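Local coordinates for uncharacterized protein (Staphylococcus aureus subsp. aureus Mu50, PDB 4QPV) that is of unknown function and belongs to the DUF1672 family, whose unusual fold repeats a unit of one kinked helix followed by three beta strands, at residues R218-K229 / D257-Y268. Numbering follows the deposited sequence.
Sequences RPYVVTTLFSTK and DLNVSLQISNKY
Midway along this parallel strand pair a side chain stands in for the main chain: the hydroxyl OG1 of Thr223, not a carbonyl, accepts the hydrogen bond from Gln263 N, at 2.7 Å and nearly straight (165°). The two strands are the parallel neighbours of a beta-alpha-beta unit, strand 220-227, helix 234-249 and strand 259-265, within a mixed sheet. The swap of acceptor falls where strand 220-227 is interrupted at Thr224; a chi1 of 73° sets OG1 between the backbone N and the carbonyl carbon of Thr223, facing the neighbouring strand, while the buried Thr223 O has no partner. Regular parallel pairing runs up to the break, from Asn259 N to Pro219 O through Val221 N to Asn259 O (2.7 Å) and on to Thr223 N with Ser261 O. Beyond it a weak Leu225 N to Gln263 O bond restores the pattern, which ends with Ser227 N on Ser265 O.

On one face Val221 CB packs against Val260 CG2 and Leu225 CB against Ile264 CG1, with Leu262 and Ile264 also touching helix 234-249. On the other, Asn259 CB lies over the Tyr220 ring in a CH-pi contact, 3.9 Å from its centroid, and Val222 CG1 rests on the amide of Gln263. Asn259 OD1 is held by His289 N, while its ND2 makes a weak bond to Arg218 O and shares a water with Arg218 N. The edge of the Phe226 ring faces Asn266 O. Lys267 NZ is salt-bridged to Asp230, and a second water links Lys267 N to Lys229 O. At the strands' N-terminal ends, the side chain of Arg218 bends at chi2 (-79°), which brings NH1 to donate to Asp257 O at 2.8 Å, with that oxygen close to the guanidinium plane.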
loop_
_atom_site.group_PDB
_atom_site.type_symbol
_atom_site.label_atom_id
_atom_site.label_comp_id
_atom_site.label_asym_id
_atom_site.label_seq_id
_atom_site.Cartn_x
_atom_site.Cartn_y
_atom_site.Cartn_z
ATOM N N ARG A 218 -7.494 -15.581 2.873
ATOM C CA ARG A 218 -7.784 -14.320 3.556
ATOM C C ARG A 218 -6.733 -13.278 3.186
ATOM O O ARG A 218 -5.565 -13.642 2.975
ATOM C CB ARG A 218 -7.807 -14.496 5.092
ATOM C CG ARG A 218 -8.485 -15.775 5.602
ATOM C CD ARG A 218 -9.994 -15.689 5.617
ATOM N NE ARG A 218 -10.598 -16.918 6.142
ATOM C CZ ARG A 218 -11.014 -17.078 7.394
ATOM N NH1 ARG A 218 -10.911 -16.086 8.266
ATOM N NH2 ARG A 218 -11.548 -18.229 7.781
ATOM N N PRO A 219 -7.107 -11.981 3.131
ATOM C CA PRO A 219 -6.090 -10.937 2.918
ATOM C C PRO A 219 -5.001 -10.996 3.997
ATOM O O PRO A 219 -5.231 -11.491 5.105
ATOM C CB PRO A 219 -6.880 -9.628 3.028
ATOM C CG PRO A 219 -8.305 -10.002 2.852
ATOM C CD PRO A 219 -8.441 -11.394 3.371
ATOM N N TYR A 220 -3.808 -10.510 3.654
ATOM C CA TYR A 220 -2.668 -10.493 4.557
ATOM C C TYR A 220 -2.390 -9.086 5.048
ATOM O O TYR A 220 -2.306 -8.156 4.239
ATOM C CB TYR A 220 -1.410 -11.030 3.845
ATOM C CG TYR A 220 -1.409 -12.522 3.609
ATOM C CD1 TYR A 220 -2.090 -13.081 2.529
ATOM C CD2 TYR A 220 -0.672 -13.374 4.424
ATOM C CE1 TYR A 220 -2.102 -14.462 2.315
ATOM C CE2 TYR A 220 -0.666 -14.754 4.214
ATOM C CZ TYR A 220 -1.380 -15.294 3.157
ATOM O OH TYR A 220 -1.347 -16.656 2.950
ATOM N N VAL A 221 -2.220 -8.945 6.367
ATOM C CA VAL A 221 -1.782 -7.711 7.022
ATOM C C VAL A 221 -0.323 -7.938 7.460
ATOM O O VAL A 221 -0.067 -8.884 8.190
ATOM C CB VAL A 221 -2.669 -7.304 8.223
ATOM C CG1 VAL A 221 -2.072 -6.104 8.960
ATOM C CG2 VAL A 221 -4.100 -7.016 7.789
ATOM N N VAL A 222 0.622 -7.106 6.996
ATOM C CA VAL A 222 2.037 -7.231 7.382
ATOM C C VAL A 222 2.495 -5.891 7.974
ATOM O O VAL A 222 2.388 -4.873 7.297
ATOM C CB VAL A 222 2.958 -7.685 6.192
ATOM C CG1 VAL A 222 4.398 -7.869 6.659
ATOM C CG2 VAL A 222 2.451 -8.982 5.541
ATOM N N THR A 223 3.010 -5.887 9.206
ATOM C CA THR A 223 3.490 -4.637 9.810
ATOM C C THR A 223 4.844 -4.209 9.195
ATOM O O THR A 223 5.572 -5.039 8.633
ATOM C CB THR A 223 3.563 -4.685 11.354
ATOM O OG1 THR A 223 4.664 -5.513 11.780
ATOM C CG2 THR A 223 2.219 -5.074 12.021
ATOM N N THR A 224 5.152 -2.906 9.302
ATOM C CA THR A 224 6.392 -2.283 8.802
ATOM C C THR A 224 6.901 -1.448 9.959
ATOM O O THR A 224 6.685 -0.235 10.012
ATOM C CB THR A 224 6.141 -1.452 7.511
ATOM O OG1 THR A 224 5.197 -0.406 7.794
ATOM C CG2 THR A 224 5.661 -2.316 6.323
ATOM N N LEU A 225 7.473 -2.122 10.960
ATOM C CA LEU A 225 7.945 -1.427 12.163
ATOM C C LEU A 225 9.456 -1.249 12.153
ATOM O O LEU A 225 10.200 -2.116 11.702
ATOM C CB LEU A 225 7.518 -2.178 13.433
ATOM C CG LEU A 225 6.026 -2.550 13.514
ATOM C CD1 LEU A 225 5.733 -3.298 14.818
ATOM C CD2 LEU A 225 5.116 -1.288 13.380
ATOM N N PHE A 226 9.892 -0.108 12.663
ATOM C CA PHE A 226 11.306 0.250 12.751
ATOM C C PHE A 226 11.686 0.374 14.225
ATOM O O PHE A 226 11.139 1.220 14.947
ATOM C CB PHE A 226 11.550 1.564 11.993
ATOM C CG PHE A 226 11.189 1.505 10.525
ATOM C CD1 PHE A 226 9.875 1.741 10.102
ATOM C CD2 PHE A 226 12.158 1.225 9.562
ATOM C CE1 PHE A 226 9.546 1.706 8.741
ATOM C CE2 PHE A 226 11.842 1.266 8.194
ATOM C CZ PHE A 226 10.537 1.500 7.796
ATOM N N SER A 227 12.613 -0.477 14.691
ATOM C CA SER A 227 13.062 -0.408 16.075
ATOM C C SER A 227 13.656 0.977 16.400
ATOM O O SER A 227 14.293 1.587 15.540
ATOM C CB SER A 227 14.114 -1.478 16.338
ATOM O OG SER A 227 14.579 -1.399 17.672
ATOM N N THR A 228 13.478 1.450 17.634
ATOM C CA THR A 228 14.101 2.705 18.077
ATOM C C THR A 228 15.419 2.394 18.810
ATOM O O THR A 228 16.093 3.319 19.262
ATOM C CB THR A 228 13.158 3.556 18.956
ATOM O OG1 THR A 228 12.811 2.813 20.116
ATOM C CG2 THR A 228 11.898 4.014 18.216
ATOM N N LYS A 229 15.786 1.104 18.930
ATOM C CA LYS A 229 17.054 0.680 19.562
ATOM C C LYS A 229 18.241 1.083 18.706
ATOM O O LYS A 229 18.230 0.828 17.507
ATOM C CB LYS A 229 17.126 -0.847 19.760
ATOM C CG LYS A 229 16.050 -1.446 20.650
ATOM C CD LYS A 229 16.210 -2.957 20.680
ATOM C CE LYS A 229 15.229 -3.622 21.611
ATOM N NZ LYS A 229 15.496 -5.083 21.713
ATOM N N ASP A 257 -9.931 -12.640 11.820
ATOM C CA ASP A 257 -10.341 -13.315 10.583
ATOM C C ASP A 257 -9.389 -13.036 9.389
ATOM O O ASP A 257 -9.623 -13.571 8.304
ATOM C CB ASP A 257 -11.795 -12.936 10.209
ATOM C CG ASP A 257 -12.055 -11.447 10.005
ATOM O OD1 ASP A 257 -11.087 -10.646 10.098
ATOM O OD2 ASP A 257 -13.223 -11.080 9.759
ATOM N N LEU A 258 -8.331 -12.204 9.571
ATOM C CA LEU A 258 -7.362 -11.975 8.495
ATOM C C LEU A 258 -6.048 -12.673 8.826
ATOM O O LEU A 258 -5.867 -13.132 9.952
ATOM C CB LEU A 258 -7.109 -10.453 8.247
ATOM C CG LEU A 258 -8.327 -9.598 7.875
ATOM C CD1 LEU A 258 -7.911 -8.154 7.577
ATOM C CD2 LEU A 258 -9.089 -10.178 6.681
ATOM N N ASN A 259 -5.126 -12.751 7.850
ATOM C CA ASN A 259 -3.765 -13.239 8.117
ATOM C C ASN A 259 -2.997 -12.022 8.606
ATOM O O ASN A 259 -3.022 -10.985 7.934
ATOM C CB ASN A 259 -3.133 -13.874 6.889
ATOM C CG ASN A 259 -3.831 -15.131 6.474
ATOM O OD1 ASN A 259 -4.021 -16.036 7.281
ATOM N ND2 ASN A 259 -4.286 -15.186 5.226
ATOM N N VAL A 260 -2.467 -12.076 9.839
ATOM C CA VAL A 260 -1.776 -10.923 10.422
ATOM C C VAL A 260 -0.384 -11.373 10.865
ATOM O O VAL A 260 -0.249 -12.349 11.593
ATOM C CB VAL A 260 -2.583 -10.239 11.567
ATOM C CG1 VAL A 260 -1.811 -9.050 12.168
ATOM C CG2 VAL A 260 -3.964 -9.779 11.072
ATOM N N SER A 261 0.636 -10.624 10.439
ATOM C CA SER A 261 2.042 -10.930 10.705
ATOM C C SER A 261 2.777 -9.688 11.216
ATOM O O SER A 261 2.661 -8.594 10.652
ATOM C CB SER A 261 2.688 -11.453 9.416
ATOM O OG SER A 261 4.087 -11.654 9.516
ATOM N N LEU A 262 3.572 -9.882 12.260
ATOM C CA LEU A 262 4.354 -8.825 12.858
ATOM C C LEU A 262 5.772 -8.855 12.288
ATOM O O LEU A 262 6.439 -9.891 12.345
ATOM C CB LEU A 262 4.348 -9.117 14.377
ATOM C CG LEU A 262 4.588 -8.030 15.401
ATOM C CD1 LEU A 262 3.624 -6.826 15.230
ATOM C CD2 LEU A 262 4.458 -8.614 16.804
ATOM N N GLN A 263 6.221 -7.730 11.702
ATOM C CA GLN A 263 7.588 -7.555 11.221
ATOM C C GLN A 263 8.178 -6.311 11.844
ATOM O O GLN A 263 7.498 -5.287 11.955
ATOM C CB GLN A 263 7.716 -7.475 9.692
ATOM C CG GLN A 263 7.450 -8.799 8.963
ATOM C CD GLN A 263 7.816 -8.722 7.488
ATOM O OE1 GLN A 263 8.112 -7.668 6.940
ATOM N NE2 GLN A 263 7.774 -9.837 6.799
ATOM N N ILE A 264 9.458 -6.405 12.233
ATOM C CA ILE A 264 10.242 -5.308 12.791
ATOM C C ILE A 264 11.659 -5.391 12.217
ATOM O O ILE A 264 12.183 -6.484 11.997
ATOM C CB ILE A 264 10.236 -5.242 14.355
ATOM C CG1 ILE A 264 10.737 -3.835 14.845
ATOM C CG2 ILE A 264 11.043 -6.418 14.974
ATOM C CD1 ILE A 264 10.495 -3.454 16.332
ATOM N N SER A 265 12.261 -4.232 11.980
ATOM C CA SER A 265 13.630 -4.124 11.471
ATOM C C SER A 265 14.405 -3.046 12.248
ATOM O O SER A 265 13.871 -2.467 13.200
ATOM C CB SER A 265 13.603 -3.801 9.981
ATOM O OG SER A 265 12.982 -2.537 9.759
ATOM N N ASN A 266 15.616 -2.693 11.786
ATOM C CA ASN A 266 16.376 -1.626 12.447
ATOM C C ASN A 266 15.734 -0.245 12.108
ATOM O O ASN A 266 14.734 -0.179 11.370
ATOM C CB ASN A 266 17.879 -1.712 12.105
ATOM C CG ASN A 266 18.259 -1.349 10.688
ATOM O OD1 ASN A 266 17.510 -0.696 9.948
ATOM N ND2 ASN A 266 19.471 -1.717 10.297
ATOM N N LYS A 267 16.277 0.847 12.676
ATOM C CA LYS A 267 15.671 2.176 12.563
ATOM C C LYS A 267 15.864 2.863 11.217
ATOM O O LYS A 267 15.358 3.973 11.038
ATOM C CB LYS A 267 16.237 3.095 13.677
ATOM C CG LYS A 267 17.716 3.447 13.538
ATOM C CD LYS A 267 18.169 4.479 14.581
ATOM C CE LYS A 267 18.330 3.920 15.978
ATOM N NZ LYS A 267 18.833 4.953 16.924
ATOM N N TYR A 268 16.604 2.242 10.283
ATOM C CA TYR A 268 16.983 2.926 9.046
ATOM C C TYR A 268 16.142 2.582 7.835
ATOM O O TYR A 268 15.495 1.544 7.791
ATOM C CB TYR A 268 18.451 2.648 8.721
ATOM C CG TYR A 268 19.384 3.123 9.811
ATOM C CD1 TYR A 268 19.687 4.475 9.958
ATOM C CD2 TYR A 268 19.935 2.226 10.720
ATOM C CE1 TYR A 268 20.525 4.922 10.980
ATOM C CE2 TYR A 268 20.786 2.659 11.736
ATOM C CZ TYR A 268 21.076 4.009 11.865
ATOM O OH TYR A 268 21.914 4.444 12.865
HETATM O O HOH W 1 -5.562 -17.642 3.937
HETATM O O HOH W 2 18.200 0.255 14.775
#